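Local coordinates for endo-beta-1,4-glucanase (cellulase B) (Bacillus halodurans, PDB 4V2X), which is an endo-beta-1,4-glucanase of glycosyl hydrolase family 5, probably cleaving beta-glucan chains with a catalytic module joined to Ig-like and carbohydrate-binding modules, at residues S154-E162 against V195-N203; L215-V226 against P237-T245. All coordinates share one frame; numbering follows the deposited sequence.

Contact 1 (S154-E162 against V195-N203)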
loop_
_atom_site.group_PDB
_atom_site.type_symbol
_atom_site.label_atom_id
_atom_site.label_comp_id
_atom_site.label_asym_id
_atom_site.label_seq_id
_atom_site.Cartn_x
_atom_site.Cartn_y
_atom_site.Cartn_z
ATOM N N SER A 154 6.758 -5.962 20.167
ATOM C CA SER A 154 7.154 -5.394 18.868
ATOM C C SER A 154 8.519 -5.907 18.382
ATOM O O SER A 154 8.625 -6.395 17.258
ATOM C CB SER A 154 7.157 -3.869 18.930
ATOM O OG SER A 154 8.179 -3.382 19.784
ATOM N N TRP A 155 9.541 -5.815 19.239
ATOM C CA TRP A 155 10.911 -6.222 18.861
ATOM C C TRP A 155 11.333 -7.565 19.430
ATOM O O TRP A 155 12.378 -8.089 19.051
ATOM C CB TRP A 155 11.950 -5.150 19.237
ATOM C CG TRP A 155 11.999 -4.821 20.685
ATOM C CD1 TRP A 155 11.324 -3.819 21.312
ATOM C CD2 TRP A 155 12.765 -5.483 21.697
ATOM N NE1 TRP A 155 11.619 -3.814 22.648
ATOM C CE2 TRP A 155 12.496 -4.829 22.916
ATOM C CE3 TRP A 155 13.646 -6.571 21.695
ATOM C CZ2 TRP A 155 13.076 -5.217 24.121
ATOM C CZ3 TRP A 155 14.221 -6.956 22.895
ATOM C CH2 TRP A 155 13.936 -6.278 24.090
ATOM N N LEU A 156 10.535 -8.128 20.330
ATOM C CA LEU A 156 10.788 -9.478 20.800
ATOM C C LEU A 156 10.373 -10.529 19.762
ATOM O O LEU A 156 11.022 -11.561 19.649
ATOM C CB LEU A 156 10.086 -9.736 22.128
ATOM C CG LEU A 156 10.685 -8.980 23.320
ATOM C CD1 LEU A 156 9.723 -8.954 24.496
ATOM C CD2 LEU A 156 12.030 -9.563 23.732
ATOM N N TRP A 157 9.297 -10.280 19.014
ATOM C CA TRP A 157 8.844 -11.258 18.010
ATOM C C TRP A 157 8.020 -10.709 16.832
ATOM O O TRP A 157 8.066 -11.279 15.746
ATOM C CB TRP A 157 8.075 -12.411 18.684
ATOM C CG TRP A 157 6.881 -11.961 19.466
ATOM C CD1 TRP A 157 6.866 -11.567 20.775
ATOM C CD2 TRP A 157 5.534 -11.845 18.998
ATOM N NE1 TRP A 157 5.600 -11.222 21.151
ATOM C CE2 TRP A 157 4.759 -11.373 20.080
ATOM C CE3 TRP A 157 4.900 -12.098 17.774
ATOM C CZ2 TRP A 157 3.390 -11.142 19.976
ATOM C CZ3 TRP A 157 3.537 -11.864 17.667
ATOM C CH2 TRP A 157 2.797 -11.391 18.762
ATOM N N ILE A 158 7.267 -9.625 17.018
ATOM C CA ILE A 158 6.371 -9.174 15.951
ATOM C C ILE A 158 7.172 -8.801 14.686
ATOM O O ILE A 158 6.750 -9.086 13.558
ATOM C CB ILE A 158 5.465 -8.007 16.411
ATOM C CG1 ILE A 158 4.455 -8.502 17.444
ATOM C CG2 ILE A 158 4.743 -7.395 15.212
ATOM C CD1 ILE A 158 3.678 -7.403 18.143
ATOM N N TYR A 159 8.346 -8.211 14.897
ATOM C CA TYR A 159 9.244 -7.798 13.810
ATOM C C TYR A 159 9.644 -8.937 12.862
ATOM O O TYR A 159 10.122 -8.673 11.754
ATOM C CB TYR A 159 10.520 -7.175 14.393
ATOM C CG TYR A 159 11.483 -8.230 14.864
ATOM C CD1 TYR A 159 11.273 -8.893 16.066
ATOM C CD2 TYR A 159 12.577 -8.599 14.087
ATOM C CE1 TYR A 159 12.122 -9.888 16.492
ATOM C CE2 TYR A 159 13.440 -9.594 14.508
ATOM C CZ TYR A 159 13.200 -10.232 15.714
ATOM O OH TYR A 159 14.031 -11.224 16.165
ATOM N N GLU A 160 9.493 -10.187 13.313
ATOM C CA GLU A 160 9.813 -11.373 12.513
ATOM C C GLU A 160 8.877 -11.557 11.335
ATOM O O GLU A 160 9.157 -12.375 10.463
ATOM C CB GLU A 160 9.709 -12.655 13.358
ATOM C CG GLU A 160 10.727 -12.813 14.476
ATOM C CD GLU A 160 10.482 -14.074 15.296
ATOM O OE1 GLU A 160 9.934 -15.065 14.762
ATOM O OE2 GLU A 160 10.834 -14.080 16.484
ATOM N N MET A 161 7.766 -10.823 11.323
ATOM C CA MET A 161 6.677 -11.056 10.372
ATOM C C MET A 161 7.117 -11.100 8.912
ATOM O O MET A 161 6.512 -11.819 8.105
ATOM C CB MET A 161 5.601 -9.982 10.557
ATOM C CG MET A 161 4.288 -10.277 9.862
ATOM S SD MET A 161 3.169 -8.905 10.185
ATOM C CE MET A 161 1.809 -9.299 9.098
ATOM N N GLU A 162 8.147 -10.337 8.558
ATOM C CA GLU A 162 8.583 -10.283 7.164
ATOM C C GLU A 162 8.992 -11.645 6.616
ATOM O O GLU A 162 8.719 -11.941 5.456
ATOM C CB GLU A 162 9.718 -9.283 6.980
ATOM C CG GLU A 162 10.226 -9.214 5.557
ATOM C CD GLU A 162 10.963 -7.935 5.270
ATOM O OE1 GLU A 162 11.923 -7.625 6.013
ATOM O OE2 GLU A 162 10.571 -7.247 4.304
ATOM N N VAL A 195 -0.058 -2.161 18.591
ATOM C CA VAL A 195 1.330 -2.558 18.828
ATOM C C VAL A 195 2.179 -1.311 19.044
ATOM O O VAL A 195 1.996 -0.306 18.357
ATOM C CB VAL A 195 1.900 -3.395 17.653
ATOM C CG1 VAL A 195 1.750 -2.676 16.322
ATOM C CG2 VAL A 195 3.370 -3.749 17.889
ATOM N N ASN A 196 3.105 -1.378 19.995
ATOM C CA ASN A 196 4.017 -0.260 20.243
ATOM C C ASN A 196 5.141 -0.162 19.208
ATOM O O ASN A 196 5.807 -1.150 18.928
ATOM C CB ASN A 196 4.659 -0.412 21.614
ATOM C CG ASN A 196 5.475 0.798 22.004
ATOM O OD1 ASN A 196 4.943 1.896 22.094
ATOM N ND2 ASN A 196 6.763 0.605 22.248
ATOM N N GLU A 197 5.360 1.032 18.661
ATOM C CA GLU A 197 6.552 1.322 17.847
ATOM C C GLU A 197 6.900 0.196 16.858
ATOM O O GLU A 197 8.011 -0.345 16.872
ATOM C CB GLU A 197 7.742 1.628 18.772
ATOM C CG GLU A 197 7.483 2.845 19.652
ATOM C CD GLU A 197 8.642 3.281 20.534
ATOM O OE1 GLU A 197 9.608 2.520 20.736
ATOM O OE2 GLU A 197 8.569 4.425 21.043
ATOM N N PRO A 198 5.946 -0.169 15.987
ATOM C CA PRO A 198 6.174 -1.300 15.091
ATOM C C PRO A 198 7.309 -1.081 14.099
ATOM O O PRO A 198 7.482 0.016 13.581
ATOM C CB PRO A 198 4.838 -1.440 14.352
ATOM C CG PRO A 198 4.193 -0.107 14.476
ATOM C CD PRO A 198 4.595 0.390 15.828
ATOM N N LYS A 199 8.090 -2.129 13.870
ATOM C CA LYS A 199 9.093 -2.130 12.810
ATOM C C LYS A 199 9.420 -3.578 12.474
ATOM O O LYS A 199 9.008 -4.487 13.198
ATOM C CB LYS A 199 10.342 -1.353 13.223
ATOM C CG LYS A 199 11.092 -1.905 14.419
ATOM C CD LYS A 199 12.225 -0.976 14.819
ATOM C CE LYS A 199 13.204 -1.650 15.765
ATOM N NZ LYS A 199 12.561 -2.275 16.950
ATOM N N PHE A 200 10.128 -3.792 11.368
ATOM C CA PHE A 200 10.343 -5.151 10.861
ATOM C C PHE A 200 11.792 -5.420 10.524
ATOM O O PHE A 200 12.116 -6.239 9.666
ATOM C CB PHE A 200 9.395 -5.415 9.691
ATOM C CG PHE A 200 7.972 -5.302 10.090
ATOM C CD1 PHE A 200 7.321 -6.377 10.682
ATOM C CD2 PHE A 200 7.304 -4.089 9.985
ATOM C CE1 PHE A 200 6.017 -6.260 11.119
ATOM C CE2 PHE A 200 6.002 -3.964 10.427
ATOM C CZ PHE A 200 5.353 -5.053 10.986
ATOM N N SER A 201 12.655 -4.720 11.245
ATOM C CA SER A 201 14.061 -5.023 11.307
ATOM C C SER A 201 14.401 -5.027 12.782
ATOM O O SER A 201 13.686 -4.419 13.588
ATOM C CB SER A 201 14.866 -3.949 10.585
ATOM O OG SER A 201 16.236 -4.053 10.919
ATOM N N GLN A 202 15.490 -5.695 13.151
ATOM C CA GLN A 202 15.972 -5.606 14.525
ATOM C C GLN A 202 16.485 -4.189 14.820
ATOM O O GLN A 202 16.589 -3.801 15.979
ATOM C CB GLN A 202 17.059 -6.655 14.814
ATOM C CG GLN A 202 18.449 -6.305 14.295
ATOM C CD GLN A 202 19.560 -7.071 15.002
ATOM O OE1 GLN A 202 19.359 -8.192 15.471
ATOM N NE2 GLN A 202 20.744 -6.469 15.071
ATOM N N ASN A 203 16.799 -3.430 13.770
ATOM C CA ASN A 203 17.321 -2.068 13.904
ATOM C C ASN A 203 16.298 -0.985 13.580
ATOM O O ASN A 203 15.382 -1.204 12.789
ATOM C CB ASN A 203 18.520 -1.893 12.977
ATOM C CG ASN A 203 19.659 -2.833 13.321
ATOM O OD1 ASN A 203 19.911 -3.115 14.491
ATOM N ND2 ASN A 203 20.345 -3.327 12.302
HETATM O O HOH W 1 7.231 -4.771 15.376
HETATM O O HOH W 2 9.835 -1.685 18.225
#
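Phe200 packs against the backbone of Ile158 and Tyr159 and the side chain of Met161, and its ring shows how a loop can close against a helical turn without any direct hydrogen bond. Its CB sits 3.9 Å from Tyr159 O. The first torsion (chi1 -61°) sets CG beside the backbone N, which brings CD1 to that oxygen; Tyr159 O lies at the ring's edge, near its plane. At the far end CE1 is 3.8 Å from Met161 CB, with Ile158 O also near. The extended Met161 chain runs alongside the ring, pointing the same way, and SD, 5.1 Å from the Phe200 ring centroid, makes an oblique Met-aromatic contact. Leu218 of helix 209-227 touches both side chains. The loop follows the fourth strand of the (beta/alpha)8 barrel and includes Asn196-Glu197-Pro198, the Asn-Glu-Pro sequence familiar from family 5 glycosidases. Farther along, Val195 CG2 slides past Ile158 CD1 at 3.7 Å. Water carries the polar links: one donates to Ser154 O and accepts from Lys199 N, while a second joins Ser154 OG, Glu197 O (2.6 Å from this water) and Lys199 NZ. Lys199 NZ, bent round at chi4, comes within 3.7 Å of Trp155 CB, and Trp204 gives the same lysine a cation-pi partner.

Contact 2 (L215-V226 against P237-T245). With CA (calcium ion), chain B.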
loop_
_atom_site.group_PDB
_atom_site.type_symbol
_atom_site.label_atom_id
_atom_site.label_comp_id
_atom_site.label_asym_id
_atom_site.label_seq_id
_atom_site.Cartn_x
_atom_site.Cartn_y
_atom_site.Cartn_z
ATOM N N LEU A 215 2.645 -3.732 8.371
ATOM C CA LEU A 215 2.008 -2.946 9.432
ATOM C C LEU A 215 0.521 -2.714 9.137
ATOM O O LEU A 215 -0.324 -2.812 10.033
ATOM C CB LEU A 215 2.732 -1.615 9.662
ATOM C CG LEU A 215 2.102 -0.701 10.721
ATOM C CD1 LEU A 215 1.906 -1.388 12.065
ATOM C CD2 LEU A 215 2.948 0.545 10.883
ATOM N N ASP A 216 0.187 -2.454 7.879
ATOM C CA ASP A 216 -1.226 -2.335 7.524
ATOM C C ASP A 216 -1.983 -3.609 7.915
ATOM O O ASP A 216 -3.074 -3.540 8.462
ATOM C CB ASP A 216 -1.425 -2.062 6.039
ATOM C CG ASP A 216 -2.876 -2.198 5.622
ATOM O OD1 ASP A 216 -3.294 -3.340 5.295
ATOM O OD2 ASP A 216 -3.616 -1.183 5.657
ATOM N N ASP A 217 -1.400 -4.766 7.620
ATOM C CA ASP A 217 -2.033 -6.041 7.960
ATOM C C ASP A 217 -2.221 -6.224 9.470
ATOM O O ASP A 217 -3.268 -6.691 9.910
ATOM C CB ASP A 217 -1.241 -7.210 7.383
ATOM C CG ASP A 217 -1.340 -7.304 5.871
ATOM O OD1 ASP A 217 -2.116 -6.541 5.248
ATOM O OD2 ASP A 217 -0.648 -8.162 5.295
ATOM N N LEU A 218 -1.215 -5.864 10.266
ATOM C CA LEU A 218 -1.328 -5.981 11.724
ATOM C C LEU A 218 -2.416 -5.069 12.263
ATOM O O LEU A 218 -3.216 -5.471 13.096
ATOM C CB LEU A 218 -0.008 -5.633 12.416
ATOM C CG LEU A 218 1.150 -6.606 12.259
ATOM C CD1 LEU A 218 2.387 -5.989 12.881
ATOM C CD2 LEU A 218 0.852 -7.953 12.903
ATOM N N ASN A 219 -2.432 -3.834 11.791
ATOM C CA ASN A 219 -3.457 -2.890 12.208
ATOM C C ASN A 219 -4.854 -3.356 11.806
ATOM O O ASN A 219 -5.822 -3.159 12.535
ATOM C CB ASN A 219 -3.175 -1.496 11.636
ATOM C CG ASN A 219 -2.090 -0.750 12.405
ATOM O OD1 ASN A 219 -1.875 -0.999 13.588
ATOM N ND2 ASN A 219 -1.420 0.185 11.737
ATOM N N THR A 220 -4.940 -3.976 10.637
ATOM C CA THR A 220 -6.221 -4.370 10.058
ATOM C C THR A 220 -6.800 -5.602 10.742
ATOM O O THR A 220 -7.992 -5.646 11.049
ATOM C CB THR A 220 -6.047 -4.625 8.553
ATOM O OG1 THR A 220 -5.641 -3.407 7.934
ATOM C CG2 THR A 220 -7.348 -5.115 7.900
ATOM N N VAL A 221 -5.962 -6.604 10.981
ATOM C CA VAL A 221 -6.420 -7.800 11.670
ATOM C C VAL A 221 -6.824 -7.487 13.119
ATOM O O VAL A 221 -7.771 -8.053 13.647
ATOM C CB VAL A 221 -5.389 -8.948 11.595
ATOM C CG1 VAL A 221 -4.108 -8.609 12.339
ATOM C CG2 VAL A 221 -6.013 -10.242 12.115
ATOM N N PHE A 222 -6.094 -6.575 13.751
ATOM C CA PHE A 222 -6.432 -6.097 15.088
ATOM C C PHE A 222 -7.829 -5.475 15.078
ATOM O O PHE A 222 -8.680 -5.823 15.897
ATOM C CB PHE A 222 -5.332 -5.119 15.536
ATOM C CG PHE A 222 -5.726 -4.161 16.620
ATOM C CD1 PHE A 222 -5.738 -4.554 17.946
ATOM C CD2 PHE A 222 -6.004 -2.836 16.315
ATOM C CE1 PHE A 222 -6.059 -3.654 18.950
ATOM C CE2 PHE A 222 -6.330 -1.934 17.310
ATOM C CZ PHE A 222 -6.353 -2.345 18.634
ATOM N N PHE A 223 -8.070 -4.595 14.114
ATOM C CA PHE A 223 -9.382 -3.971 13.944
ATOM C C PHE A 223 -10.481 -5.028 13.788
ATOM O O PHE A 223 -11.488 -4.997 14.504
ATOM C CB PHE A 223 -9.350 -3.030 12.741
ATOM C CG PHE A 223 -10.685 -2.461 12.368
ATOM C CD1 PHE A 223 -11.121 -1.265 12.919
ATOM C CD2 PHE A 223 -11.492 -3.108 11.436
ATOM C CE1 PHE A 223 -12.344 -0.732 12.563
ATOM C CE2 PHE A 223 -12.719 -2.575 11.078
ATOM C CZ PHE A 223 -13.145 -1.390 11.640
ATOM N N GLU A 224 -10.264 -5.962 12.865
ATOM C CA GLU A 224 -11.251 -7.014 12.569
ATOM C C GLU A 224 -11.586 -7.846 13.808
ATOM O O GLU A 224 -12.756 -8.092 14.104
ATOM C CB GLU A 224 -10.739 -7.932 11.458
ATOM C CG GLU A 224 -10.827 -7.343 10.060
ATOM C CD GLU A 224 -10.262 -8.276 9.001
ATOM O OE1 GLU A 224 -9.026 -8.476 8.969
ATOM O OE2 GLU A 224 -11.052 -8.823 8.206
ATOM N N ILE A 225 -10.551 -8.275 14.523
ATOM C CA ILE A 225 -10.710 -9.066 15.736
ATOM C C ILE A 225 -11.497 -8.308 16.790
ATOM O O ILE A 225 -12.502 -8.801 17.294
ATOM C CB ILE A 225 -9.347 -9.487 16.326
ATOM C CG1 ILE A 225 -8.696 -10.543 15.432
ATOM C CG2 ILE A 225 -9.510 -10.040 17.736
ATOM C CD1 ILE A 225 -7.224 -10.753 15.690
ATOM N N VAL A 226 -11.045 -7.106 17.133
ATOM C CA VAL A 226 -11.705 -6.357 18.191
ATOM C C VAL A 226 -13.158 -6.076 17.803
ATOM O O VAL A 226 -14.068 -6.339 18.584
ATOM C CB VAL A 226 -10.965 -5.042 18.539
ATOM C CG1 VAL A 226 -11.743 -4.235 19.575
ATOM C CG2 VAL A 226 -9.571 -5.346 19.076
ATOM N N PRO A 237 -12.853 2.739 21.181
ATOM C CA PRO A 237 -11.803 3.383 20.404
ATOM C C PRO A 237 -10.545 2.526 20.268
ATOM O O PRO A 237 -10.135 1.853 21.218
ATOM C CB PRO A 237 -11.524 4.657 21.203
ATOM C CG PRO A 237 -12.867 4.991 21.756
ATOM C CD PRO A 237 -13.423 3.661 22.177
ATOM N N LEU A 238 -9.960 2.562 19.077
ATOM C CA LEU A 238 -8.763 1.798 18.760
ATOM C C LEU A 238 -7.677 2.751 18.315
ATOM O O LEU A 238 -7.923 3.693 17.551
ATOM C CB LEU A 238 -9.041 0.785 17.651
ATOM C CG LEU A 238 -10.203 -0.165 17.930
ATOM C CD1 LEU A 238 -10.393 -1.121 16.768
ATOM C CD2 LEU A 238 -9.993 -0.921 19.230
ATOM N N VAL A 239 -6.468 2.492 18.803
ATOM C CA VAL A 239 -5.324 3.361 18.572
ATOM C C VAL A 239 -4.354 2.659 17.631
ATOM O O VAL A 239 -3.904 1.547 17.911
ATOM C CB VAL A 239 -4.620 3.721 19.903
ATOM C CG1 VAL A 239 -3.476 4.701 19.659
ATOM C CG2 VAL A 239 -5.613 4.314 20.896
ATOM N N LEU A 240 -4.048 3.309 16.506
ATOM C CA LEU A 240 -3.205 2.715 15.470
ATOM C C LEU A 240 -1.965 3.576 15.226
ATOM O O LEU A 240 -2.077 4.780 15.016
ATOM C CB LEU A 240 -3.982 2.565 14.156
ATOM C CG LEU A 240 -5.269 1.733 14.193
ATOM C CD1 LEU A 240 -5.928 1.704 12.818
ATOM C CD2 LEU A 240 -5.005 0.318 14.691
ATOM N N PRO A 241 -0.780 2.952 15.239
ATOM C CA PRO A 241 0.471 3.677 15.095
ATOM C C PRO A 241 0.973 3.805 13.667
ATOM O O PRO A 241 0.667 2.976 12.808
ATOM C CB PRO A 241 1.446 2.794 15.864
ATOM C CG PRO A 241 0.954 1.413 15.571
ATOM C CD PRO A 241 -0.543 1.535 15.579
ATOM N N THR A 242 1.786 4.828 13.433
ATOM C CA THR A 242 2.686 4.835 12.290
ATOM C C THR A 242 3.856 3.880 12.543
ATOM O O THR A 242 4.128 3.491 13.689
ATOM C CB THR A 242 3.288 6.231 12.062
ATOM O OG1 THR A 242 3.907 6.673 13.273
ATOM C CG2 THR A 242 2.233 7.218 11.667
ATOM N N MET A 243 4.567 3.528 11.476
ATOM C CA MET A 243 5.809 2.749 11.598
ATOM C C MET A 243 6.774 3.499 12.513
ATOM O O MET A 243 6.965 4.717 12.361
ATOM C CB MET A 243 6.467 2.531 10.228
ATOM C CG MET A 243 7.505 1.409 10.197
ATOM S SD MET A 243 6.782 -0.245 10.300
ATOM C CE MET A 243 5.987 -0.332 8.698
ATOM N N GLU A 244 7.339 2.768 13.474
ATOM C CA GLU A 244 8.264 3.313 14.486
ATOM C C GLU A 244 7.650 4.436 15.326
ATOM O O GLU A 244 8.366 5.137 16.044
ATOM C CB GLU A 244 9.567 3.794 13.828
ATOM C CG GLU A 244 10.406 2.680 13.231
ATOM C CD GLU A 244 11.755 3.147 12.710
ATOM O OE1 GLU A 244 12.024 4.368 12.681
ATOM O OE2 GLU A 244 12.559 2.278 12.334
ATOM N N THR A 245 6.326 4.567 15.270
ATOM C CA THR A 245 5.595 5.738 15.771
ATOM C C THR A 245 6.258 7.056 15.355
ATOM O O THR A 245 6.199 8.053 16.080
ATOM C CB THR A 245 5.368 5.695 17.297
ATOM O OG1 THR A 245 6.628 5.560 17.968
ATOM C CG2 THR A 245 4.416 4.527 17.691
HETATM CA CA CA B . -3.299 -5.127 3.781
HETATM O O HOH W 3 -1.007 -4.494 3.391
HETATM O O HOH W 4 -4.017 -3.312 2.367
#
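Leu215 holds CG on the far side from its main-chain nitrogen (chi1 178°), directing CD2 to within 3.4 Å of Met243 N. Met243 meets it by folding back: a bend at chi2 (72°) and another at chi3 return CE to 3.6 Å from Leu215 CB. In the strand, Leu238 and Leu240 both place CG beside the backbone N; Leu238 sends both methyls to the helix, Leu240 its CD2. Leu238 CD1 meets Phe223 CD1, and CD2 meets Val226 CG1 tip to tip at 3.8 Å. Phe222 lies across Leu240, its CD2 3.7 Å from Leu240 CD2. Helix 215-226 runs nearly antiparallel to strand 238-241 (174°, axes 9.3 Å apart), as expected in a beta-alpha-beta crossover, here from the fourth to the fifth barrel strand. The one polar side chain pressed on the strand is Asn219, whose OD1 lies 3.5 Å from Pro241 CD and is hydrogen-bonded to Ser194. Turned from the barrel, Asp216 OD1 and Asp217 OD1 bind calcium along with two waters and the same two aspartates of the second subunit. The helix thus has a largely apolar side on the sheet and, at Asp216 and Asp217, a carboxylate cluster whose charge is probably offset by the shared ion, by Lys261 beside Asp216 and by Lys261 of the second subunit beside Asp217.

Overall arrangement
Contacts 1 and 2 are both mainly buried and belong to the same barrel, but sit at different levels of it. Contact 2 is layer packing, helix on strand, with every touching residue buried and hydrocarbon doing nearly all the work. Contact 1 joins a short helix and its continuation to the loop after strand 190-193; it keeps some exposed margin, and water makes up for the absence of direct hydrogen bonds between its segments. Helix 209-227 ties them together: it supplies one side of contact 2, and its Leu218 underlies contact 1. The loops also meet directly, where Pro198 O lies 2.8 Å from Glu244 N, a probable hydrogen bond. The helix of contact 2 also carries, on its side turned from the strand, the calcium shared with the second subunit.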